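Local structure of malonyl CoA-acyl carrier protein transacylase (Synechocystis sp. PCC 6803 substr. Kazusa, 4RR5) at residues 64-75 / 92-103; 80-88 / 212-220. The protein catalyses transfer of the malonyl group from malonyl-CoA to holo-acyl carrier protein, giving malonyl-acyl carrier protein and CoA for fatty acid biosynthesis. All blocks are in the same frame, centred on the assembly; numbering follows the deposited sequence.

Contact 1: residues 64-75 / 92-103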
loop_
_atom_site.group_PDB
_atom_site.type_symbol
_atom_site.label_atom_id
_atom_site.label_comp_id
_atom_site.label_asym_id
_atom_site.label_seq_id
_atom_site.Cartn_x
_atom_site.Cartn_y
_atom_site.Cartn_z
ATOM N N TYR A 64 4.626 5.116 -5.501
ATOM C CA TYR A 64 5.904 4.492 -5.212
ATOM C C TYR A 64 7.058 5.481 -5.358
ATOM O O TYR A 64 7.944 5.533 -4.516
ATOM C CB TYR A 64 6.141 3.276 -6.114
ATOM C CG TYR A 64 7.563 2.723 -6.045
ATOM C CD1 TYR A 64 8.570 3.214 -6.876
ATOM C CD2 TYR A 64 7.893 1.704 -5.152
ATOM C CE1 TYR A 64 9.858 2.714 -6.826
ATOM C CE2 TYR A 64 9.182 1.193 -5.093
ATOM C CZ TYR A 64 10.159 1.708 -5.936
ATOM O OH TYR A 64 11.434 1.204 -5.891
ATOM N N VAL A 65 7.066 6.242 -6.441
ATOM C CA VAL A 65 8.168 7.155 -6.703
ATOM C C VAL A 65 8.226 8.236 -5.619
ATOM O O VAL A 65 9.298 8.586 -5.115
ATOM C CB VAL A 65 8.033 7.801 -8.111
ATOM C CG1 VAL A 65 8.981 8.998 -8.261
ATOM C CG2 VAL A 65 8.277 6.766 -9.203
ATOM N N ILE A 66 7.059 8.754 -5.254
ATOM C CA ILE A 66 6.976 9.803 -4.245
ATOM C C ILE A 66 7.375 9.284 -2.865
ATOM O O ILE A 66 8.143 9.934 -2.141
ATOM C CB ILE A 66 5.556 10.412 -4.193
ATOM C CG1 ILE A 66 5.334 11.278 -5.432
ATOM C CG2 ILE A 66 5.357 11.216 -2.909
ATOM C CD1 ILE A 66 3.893 11.636 -5.674
ATOM N N GLU A 67 6.862 8.108 -2.516
ATOM C CA GLU A 67 7.201 7.467 -1.258
ATOM C C GLU A 67 8.698 7.145 -1.149
ATOM O O GLU A 67 9.314 7.402 -0.108
ATOM C CB GLU A 67 6.342 6.214 -1.071
ATOM C CG GLU A 67 4.916 6.561 -0.612
ATOM C CD GLU A 67 3.922 5.416 -0.718
ATOM O OE1 GLU A 67 4.320 4.278 -1.049
ATOM O OE2 GLU A 67 2.728 5.662 -0.456
ATOM N N ALA A 68 9.298 6.612 -2.213
ATOM C CA ALA A 68 10.753 6.409 -2.236
ATOM C C ALA A 68 11.500 7.741 -2.088
ATOM O O ALA A 68 12.515 7.811 -1.412
ATOM C CB ALA A 68 11.178 5.706 -3.505
ATOM N N ILE A 69 10.985 8.805 -2.693
ATOM C CA ILE A 69 11.603 10.119 -2.538
ATOM C C ILE A 69 11.505 10.590 -1.090
ATOM O O ILE A 69 12.491 11.028 -0.507
ATOM C CB ILE A 69 10.966 11.165 -3.495
ATOM C CG1 ILE A 69 11.548 11.002 -4.902
ATOM C CG2 ILE A 69 11.182 12.598 -2.989
ATOM C CD1 ILE A 69 10.757 11.660 -5.960
ATOM N N LEU A 70 10.325 10.475 -0.497
ATOM C CA LEU A 70 10.152 10.827 0.912
ATOM C C LEU A 70 11.071 10.027 1.844
ATOM O O LEU A 70 11.656 10.591 2.779
ATOM C CB LEU A 70 8.696 10.638 1.323
ATOM C CG LEU A 70 7.814 11.774 0.822
ATOM C CD1 LEU A 70 6.345 11.414 1.004
ATOM C CD2 LEU A 70 8.181 13.088 1.528
ATOM N N ALA A 71 11.217 8.727 1.584
ATOM C CA ALA A 71 12.105 7.898 2.387
ATOM C C ALA A 71 13.549 8.400 2.337
ATOM O O ALA A 71 14.247 8.445 3.357
ATOM C CB ALA A 71 12.039 6.458 1.924
ATOM N N ASP A 72 14.007 8.764 1.147
ATOM C CA ASP A 72 15.373 9.236 1.008
ATOM C C ASP A 72 15.536 10.628 1.605
ATOM O O ASP A 72 16.593 10.956 2.133
ATOM C CB ASP A 72 15.788 9.231 -0.450
ATOM C CG ASP A 72 15.911 7.840 -0.993
ATOM O OD1 ASP A 72 15.976 6.898 -0.184
ATOM O OD2 ASP A 72 15.951 7.676 -2.220
ATOM N N LEU A 73 14.492 11.447 1.526
ATOM C CA LEU A 73 14.534 12.771 2.135
ATOM C C LEU A 73 14.653 12.662 3.659
ATOM O O LEU A 73 15.436 13.383 4.275
ATOM C CB LEU A 73 13.303 13.582 1.744
ATOM C CG LEU A 73 13.352 14.059 0.293
ATOM C CD1 LEU A 73 12.049 14.734 -0.080
ATOM C CD2 LEU A 73 14.543 14.982 0.086
ATOM N N LEU A 74 13.882 11.746 4.242
ATOM C CA LEU A 74 13.975 11.419 5.661
ATOM C C LEU A 74 15.381 10.957 6.051
ATOM O O LEU A 74 15.952 11.431 7.036
ATOM C CB LEU A 74 12.948 10.345 6.015
ATOM C CG LEU A 74 11.552 10.923 6.169
ATOM C CD1 LEU A 74 10.472 9.834 6.085
ATOM C CD2 LEU A 74 11.469 11.721 7.477
ATOM N N ARG A 75 15.938 10.045 5.260
ATOM C CA ARG A 75 17.301 9.582 5.481
ATOM C C ARG A 75 18.294 10.733 5.466
ATOM O O ARG A 75 19.106 10.867 6.381
ATOM C CB ARG A 75 17.689 8.531 4.445
ATOM C CG ARG A 75 16.990 7.193 4.692
ATOM C CD ARG A 75 17.674 6.037 3.989
ATOM N NE ARG A 75 17.013 4.777 4.302
ATOM C CZ ARG A 75 17.153 4.122 5.453
ATOM N NH1 ARG A 75 17.936 4.599 6.413
ATOM N NH2 ARG A 75 16.501 2.990 5.644
ATOM N N TYR A 92 5.922 -2.256 -1.651
ATOM C CA TYR A 92 7.036 -2.027 -2.572
ATOM C C TYR A 92 7.900 -0.868 -2.091
ATOM O O TYR A 92 9.126 -0.967 -2.076
ATOM C CB TYR A 92 6.523 -1.779 -4.001
ATOM C CG TYR A 92 5.973 -3.048 -4.621
ATOM C CD1 TYR A 92 4.674 -3.484 -4.330
ATOM C CD2 TYR A 92 6.763 -3.838 -5.457
ATOM C CE1 TYR A 92 4.182 -4.667 -4.858
ATOM C CE2 TYR A 92 6.272 -5.009 -5.995
ATOM C CZ TYR A 92 4.986 -5.424 -5.691
ATOM O OH TYR A 92 4.502 -6.600 -6.226
ATOM N N SER A 93 7.256 0.217 -1.682
ATOM C CA SER A 93 7.971 1.347 -1.127
ATOM C C SER A 93 8.712 0.923 0.138
ATOM O O SER A 93 9.861 1.320 0.356
ATOM C CB SER A 93 7.015 2.505 -0.826
ATOM O OG SER A 93 6.224 2.840 -1.958
ATOM N N ALA A 94 8.052 0.125 0.973
ATOM C CA ALA A 94 8.680 -0.367 2.193
ATOM C C ALA A 94 9.907 -1.228 1.858
ATOM O O ALA A 94 10.975 -1.073 2.450
ATOM C CB ALA A 94 7.674 -1.152 3.024
ATOM N N LEU A 95 9.751 -2.121 0.890
ATOM C CA LEU A 95 10.845 -2.980 0.447
ATOM C C LEU A 95 12.045 -2.183 -0.089
ATOM O O LEU A 95 13.196 -2.535 0.175
ATOM C CB LEU A 95 10.342 -3.949 -0.617
ATOM C CG LEU A 95 9.387 -5.027 -0.074
ATOM C CD1 LEU A 95 8.844 -5.904 -1.205
ATOM C CD2 LEU A 95 10.077 -5.887 1.019
ATOM N N TYR A 96 11.779 -1.111 -0.831
ATOM C CA TYR A 96 12.848 -0.262 -1.335
ATOM C C TYR A 96 13.514 0.450 -0.177
ATOM O O TYR A 96 14.728 0.614 -0.152
ATOM C CB TYR A 96 12.340 0.779 -2.355
ATOM C CG TYR A 96 13.294 1.954 -2.459
ATOM C CD1 TYR A 96 14.486 1.844 -3.177
ATOM C CD2 TYR A 96 13.039 3.153 -1.792
ATOM C CE1 TYR A 96 15.381 2.901 -3.248
ATOM C CE2 TYR A 96 13.930 4.206 -1.861
ATOM C CZ TYR A 96 15.094 4.081 -2.595
ATOM O OH TYR A 96 15.978 5.140 -2.665
ATOM N N ALA A 97 12.705 0.883 0.778
ATOM C CA ALA A 97 13.223 1.598 1.922
ATOM C C ALA A 97 14.123 0.704 2.754
ATOM O O ALA A 97 14.928 1.199 3.541
ATOM C CB ALA A 97 12.083 2.140 2.774
ATOM N N ALA A 98 13.987 -0.610 2.583
ATOM C CA ALA A 98 14.691 -1.572 3.430
ATOM C C ALA A 98 15.837 -2.238 2.691
ATOM O O ALA A 98 16.467 -3.147 3.224
ATOM C CB ALA A 98 13.738 -2.615 3.944
ATOM N N GLY A 99 16.101 -1.795 1.463
ATOM C CA GLY A 99 17.284 -2.226 0.739
ATOM C C GLY A 99 17.127 -3.528 -0.015
ATOM O O GLY A 99 18.101 -4.091 -0.531
ATOM N N VAL A 100 15.888 -3.995 -0.106
ATOM C CA VAL A 100 15.601 -5.296 -0.690
ATOM C C VAL A 100 15.849 -5.280 -2.192
ATOM O O VAL A 100 16.357 -6.250 -2.764
ATOM C CB VAL A 100 14.159 -5.708 -0.373
ATOM C CG1 VAL A 100 13.771 -6.943 -1.137
ATOM C CG2 VAL A 100 14.009 -5.916 1.132
ATOM N N PHE A 101 15.476 -4.171 -2.824
ATOM C CA PHE A 101 15.861 -3.889 -4.203
ATOM C C PHE A 101 16.080 -2.400 -4.325
ATOM O O PHE A 101 15.608 -1.634 -3.475
ATOM C CB PHE A 101 14.812 -4.351 -5.215
ATOM C CG PHE A 101 13.401 -4.030 -4.822
ATOM C CD1 PHE A 101 12.960 -2.720 -4.755
ATOM C CD2 PHE A 101 12.504 -5.051 -4.527
ATOM C CE1 PHE A 101 11.649 -2.426 -4.390
ATOM C CE2 PHE A 101 11.200 -4.767 -4.154
ATOM C CZ PHE A 101 10.766 -3.444 -4.093
ATOM N N ASP A 102 16.782 -1.989 -5.381
ATOM C CA ASP A 102 17.052 -0.572 -5.593
ATOM C C ASP A 102 15.831 0.150 -6.162
ATOM O O ASP A 102 14.833 -0.476 -6.554
ATOM C CB ASP A 102 18.267 -0.377 -6.511
ATOM C CG ASP A 102 18.152 -1.140 -7.829
ATOM O OD1 ASP A 102 17.031 -1.359 -8.325
ATOM O OD2 ASP A 102 19.200 -1.522 -8.383
ATOM N N PHE A 103 15.933 1.474 -6.215
ATOM C CA PHE A 103 14.861 2.315 -6.726
ATOM C C PHE A 103 14.324 1.820 -8.073
ATOM O O PHE A 103 13.138 1.502 -8.186
ATOM C CB PHE A 103 15.340 3.765 -6.841
ATOM C CG PHE A 103 14.306 4.684 -7.399
ATOM C CD1 PHE A 103 13.136 4.933 -6.690
ATOM C CD2 PHE A 103 14.475 5.262 -8.645
ATOM C CE1 PHE A 103 12.152 5.755 -7.208
ATOM C CE2 PHE A 103 13.501 6.083 -9.179
ATOM C CZ PHE A 103 12.333 6.335 -8.464
#

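Contact 2: residues 80-88 / 212-220. With ACT (acetate ion), chain B.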
loop_
_atom_site.group_PDB
_atom_site.type_symbol
_atom_site.label_atom_id
_atom_site.label_comp_id
_atom_site.label_asym_id
_atom_site.label_seq_id
_atom_site.Cartn_x
_atom_site.Cartn_y
_atom_site.Cartn_z
ATOM N N GLN A 80 15.978 7.494 10.593
ATOM C CA GLN A 80 16.023 6.130 10.086
ATOM C C GLN A 80 14.925 5.296 10.717
ATOM O O GLN A 80 14.550 5.541 11.860
ATOM C CB GLN A 80 17.384 5.508 10.356
ATOM C CG GLN A 80 18.444 5.990 9.400
ATOM C CD GLN A 80 19.822 5.486 9.770
ATOM O OE1 GLN A 80 20.079 5.140 10.925
ATOM N NE2 GLN A 80 20.721 5.441 8.788
ATOM N N PRO A 81 14.395 4.313 9.969
ATOM C CA PRO A 81 13.290 3.484 10.462
ATOM C C PRO A 81 13.782 2.299 11.286
ATOM O O PRO A 81 14.854 1.757 11.016
ATOM C CB PRO A 81 12.629 3.001 9.174
ATOM C CG PRO A 81 13.787 2.846 8.235
ATOM C CD PRO A 81 14.796 3.927 8.605
ATOM N N ASP A 82 13.012 1.905 12.290
ATOM C CA ASP A 82 13.305 0.668 12.998
ATOM C C ASP A 82 12.518 -0.462 12.347
ATOM O O ASP A 82 13.030 -1.564 12.170
ATOM C CB ASP A 82 12.963 0.788 14.484
ATOM C CG ASP A 82 13.810 1.835 15.197
ATOM O OD1 ASP A 82 15.009 1.560 15.440
ATOM O OD2 ASP A 82 13.273 2.919 15.522
ATOM N N TYR A 83 11.274 -0.165 11.971
ATOM C CA TYR A 83 10.414 -1.113 11.263
ATOM C C TYR A 83 9.800 -0.473 10.024
ATOM O O TYR A 83 9.487 0.720 10.039
ATOM C CB TYR A 83 9.304 -1.606 12.178
ATOM C CG TYR A 83 9.785 -1.967 13.559
ATOM C CD1 TYR A 83 10.472 -3.156 13.785
ATOM C CD2 TYR A 83 9.550 -1.126 14.642
ATOM C CE1 TYR A 83 10.916 -3.498 15.051
ATOM C CE2 TYR A 83 9.988 -1.461 15.916
ATOM C CZ TYR A 83 10.669 -2.650 16.111
ATOM O OH TYR A 83 11.107 -2.995 17.371
ATOM N N VAL A 84 9.619 -1.263 8.962
ATOM C CA VAL A 84 8.869 -0.806 7.791
ATOM C C VAL A 84 7.688 -1.720 7.433
ATOM O O VAL A 84 7.705 -2.933 7.682
ATOM C CB VAL A 84 9.775 -0.667 6.546
ATOM C CG1 VAL A 84 10.846 0.375 6.798
ATOM C CG2 VAL A 84 10.395 -2.012 6.157
ATOM N N ALA A 85 6.653 -1.109 6.862
ATOM C CA ALA A 85 5.515 -1.829 6.290
ATOM C C ALA A 85 4.869 -0.921 5.233
ATOM O O ALA A 85 5.176 0.270 5.173
ATOM C CB ALA A 85 4.514 -2.222 7.366
ATOM N N GLY A 86 3.993 -1.474 4.400
ATOM C CA GLY A 86 3.325 -0.673 3.393
ATOM C C GLY A 86 2.030 -1.320 2.982
ATOM O O GLY A 86 1.923 -2.537 2.957
ATOM N N HIS A 87 1.037 -0.510 2.662
ATOM C CA HIS A 87 -0.279 -1.042 2.365
ATOM C C HIS A 87 -0.433 -1.345 0.883
ATOM O O HIS A 87 -0.547 -0.433 0.058
ATOM C CB HIS A 87 -1.372 -0.074 2.833
ATOM C CG HIS A 87 -2.727 -0.702 2.931
ATOM N ND1 HIS A 87 -3.453 -1.087 1.820
ATOM C CD2 HIS A 87 -3.484 -1.023 4.007
ATOM C CE1 HIS A 87 -4.599 -1.617 2.211
ATOM N NE2 HIS A 87 -4.645 -1.588 3.533
ATOM N N SER A 88 -0.454 -2.639 0.569
ATOM C CA SER A 88 -0.518 -3.149 -0.800
ATOM C C SER A 88 0.661 -2.616 -1.617
ATOM O O SER A 88 1.789 -3.091 -1.451
ATOM C CB SER A 88 -1.850 -2.792 -1.460
ATOM O OG SER A 88 -2.164 -3.714 -2.492
ATOM N N THR A 212 17.555 -4.413 5.651
ATOM C CA THR A 212 18.363 -3.738 6.649
ATOM C C THR A 212 17.556 -3.398 7.908
ATOM O O THR A 212 18.126 -3.024 8.933
ATOM C CB THR A 212 18.948 -2.474 6.046
ATOM O OG1 THR A 212 17.880 -1.572 5.779
ATOM C CG2 THR A 212 19.585 -2.798 4.728
ATOM N N VAL A 213 16.229 -3.504 7.814
ATOM C CA VAL A 213 15.340 -3.435 8.980
ATOM C C VAL A 213 14.182 -4.436 8.804
ATOM O O VAL A 213 13.954 -4.956 7.703
ATOM C CB VAL A 213 14.776 -2.012 9.212
ATOM C CG1 VAL A 213 15.870 -1.058 9.610
ATOM C CG2 VAL A 213 14.080 -1.506 7.989
ATOM N N PRO A 214 13.463 -4.739 9.893
ATOM C CA PRO A 214 12.338 -5.668 9.740
ATOM C C PRO A 214 11.228 -5.123 8.850
ATOM O O PRO A 214 10.786 -3.987 9.042
ATOM C CB PRO A 214 11.829 -5.849 11.178
ATOM C CG PRO A 214 13.014 -5.583 12.025
ATOM C CD PRO A 214 13.788 -4.500 11.310
ATOM N N VAL A 215 10.799 -5.938 7.887
ATOM C CA VAL A 215 9.628 -5.665 7.066
ATOM C C VAL A 215 8.450 -6.488 7.562
ATOM O O VAL A 215 8.581 -7.705 7.731
ATOM C CB VAL A 215 9.894 -6.012 5.584
ATOM C CG1 VAL A 215 8.764 -5.491 4.675
ATOM C CG2 VAL A 215 11.260 -5.489 5.154
ATOM N N LEU A 216 7.306 -5.848 7.798
ATOM C CA LEU A 216 6.080 -6.596 8.102
ATOM C C LEU A 216 5.176 -6.664 6.871
ATOM O O LEU A 216 4.516 -5.690 6.520
ATOM C CB LEU A 216 5.320 -5.981 9.284
ATOM C CG LEU A 216 5.951 -6.108 10.679
ATOM C CD1 LEU A 216 7.257 -5.322 10.825
ATOM C CD2 LEU A 216 4.957 -5.685 11.745
ATOM N N SER A 217 5.129 -7.827 6.231
ATOM C CA SER A 217 4.417 -7.955 4.968
ATOM C C SER A 217 2.898 -8.190 5.067
ATOM O O SER A 217 2.402 -8.785 6.027
ATOM C CB SER A 217 5.057 -9.066 4.166
ATOM O OG SER A 217 6.455 -8.851 4.131
ATOM N N ASN A 218 2.175 -7.722 4.046
ATOM C CA ASN A 218 0.718 -7.739 4.021
ATOM C C ASN A 218 0.079 -9.099 4.303
ATOM O O ASN A 218 -0.895 -9.181 5.053
ATOM C CB ASN A 218 0.197 -7.241 2.655
ATOM C CG ASN A 218 0.302 -5.727 2.480
ATOM O OD1 ASN A 218 -0.041 -5.202 1.421
ATOM N ND2 ASN A 218 0.788 -5.026 3.506
ATOM N N VAL A 219 0.580 -10.157 3.675
ATOM C CA VAL A 219 -0.037 -11.471 3.872
ATOM C C VAL A 219 0.402 -12.145 5.173
ATOM O O VAL A 219 -0.234 -13.099 5.615
ATOM C CB VAL A 219 0.259 -12.442 2.704
ATOM C CG1 VAL A 219 -0.429 -11.967 1.429
ATOM C CG2 VAL A 219 1.769 -12.634 2.502
ATOM N N ASP A 220 1.481 -11.659 5.784
ATOM C CA ASP A 220 1.988 -12.265 7.018
ATOM C C ASP A 220 2.868 -11.276 7.780
ATOM O O ASP A 220 4.100 -11.285 7.647
ATOM C CB ASP A 220 2.753 -13.564 6.698
ATOM C CG ASP A 220 3.467 -14.156 7.917
ATOM O OD1 ASP A 220 3.068 -13.879 9.075
ATOM O OD2 ASP A 220 4.437 -14.907 7.709
HETATM C C ACT B . -4.041 -2.122 -4.974
HETATM O O ACT B . -2.818 -2.075 -4.642
HETATM O OXT ACT B . -4.395 -1.425 -5.960
HETATM C CH3 ACT B . -5.060 -2.957 -4.240
#

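Contact 1: residues 64-75 / 92-103
Residues 64-75 and 92-97 are two helical segments running in roughly the same direction, their axes 33° apart and 9.3 Å at closest approach, with Y64 nearest S93 at one end and A71 nearest A97 at the other. They belong to the alpha/beta acyltransferase domain, where helix 90-97 follows the strand and turn carrying the probable nucleophile. Y64 packs as a knob into the hole formed by Y92, S93, Y96 and F103. Its CG lies anti to the backbone N (chi1 170°), sending the ring across to the other segment, where OH donates to a lone pair of F103 O in the carbonyl plane (2.9 Å). The rings of Y64 and F103 are nearly parallel but slid apart, with centroids 5.9 Å from each other, and meet through their CE1 atoms. S93 OG, next to Y64, donates to E67 OE1 on its anti lone pair at 2.6 Å. A68 CB lies 3.5 Å from Y96 CE2 and also touches the edge of the F103 ring. Beyond A68, Y96 OH bonds D72 OD2 at 2.6 Å through the syn lone pair, with carboxylate and ring planes 63° apart; K30 forms a salt bridge with the same oxygen. A phenylalanine in place of Y96 would probably keep the packing on A68 but leave D72 without its hydroxyl partner. The chain leaves the helix at G99 through a Schellman motif, and just before it R75 NH2 donates to A97 O at 3.2 Å, the oxygen lying in the guanidinium plane.

Contact 2: residues 80-88 / 212-220
Strand 83-86 and the weakly bonded strand around 215-217 run parallel, their axes 28° apart and 4.9 Å at closest approach, joined by a single beta bridge between V84 and V215. V84 grips the partner backbone on both sides of V215: V84 N donates to P214 O at 3.0 Å and L216 N to V84 O at 2.9 Å. Further along, the side chain of N218 takes over from the backbone pairing. With CG anti to its carbonyl carbon (chi1 -75°), N218 presents its amide to the turn after strand 83-86: ND2 donates to G86 O at 2.8 Å, somewhat tilted from the carbonyl plane, while OD1 accepts S88 N on an in-plane lone pair at 2.7 Å. One amide thus ties down both ends of the G86-S88 turn, and Q237 gives OD1 a second donor. This turn matches a nucleophile elbow, the strained strand-to-helix turn expected in this family, with S88 at positive phi (58°). S88 is the probable nucleophile; its OG bonds H188, the other probable catalytic residue, as well as R113 and an acetate ion that R113 also holds. Apolar contacts line the rest of the pair. V84 CG2 meets V215 CG2 at 3.7 Å, the V84 and V213 side chains cross at about a right angle, CG1 of the first against CG2 of the second, and P214 CG lies at the edge of the Y83 ring, 3.9 Å from CD1. On its other side, strand 83-86 pairs with strand 3-7 of the parallel sheet. Helix 90-97 packs on V84 and V215, helix 244-254 on Y83, A85 and L216, and helix 227-235 on V215 and S217.

How the contacts relate
Contacts 1 and 2 share one continuous run of chain: helix 56-76 leads into strand 83-86, which passes through the S88 turn into helix 90-97. Contact 1, mostly buried, joins the two helices of this run and the start of helix 103-119; contact 2, partly buried, joins its strand to segment 212-220, far along the chain. Contact 1 relies on side-chain donors reaching carboxylates and backbone carbonyls among aromatic rings, whereas contact 2 combines backbone-to-backbone bonds, aliphatic packing and one asparagine amide at the probable active site. The two meet directly: A94 packs on A85, R75 on Q80 and P81, and A98 O probably accepts a hydrogen bond from T212 N at 2.9 Å.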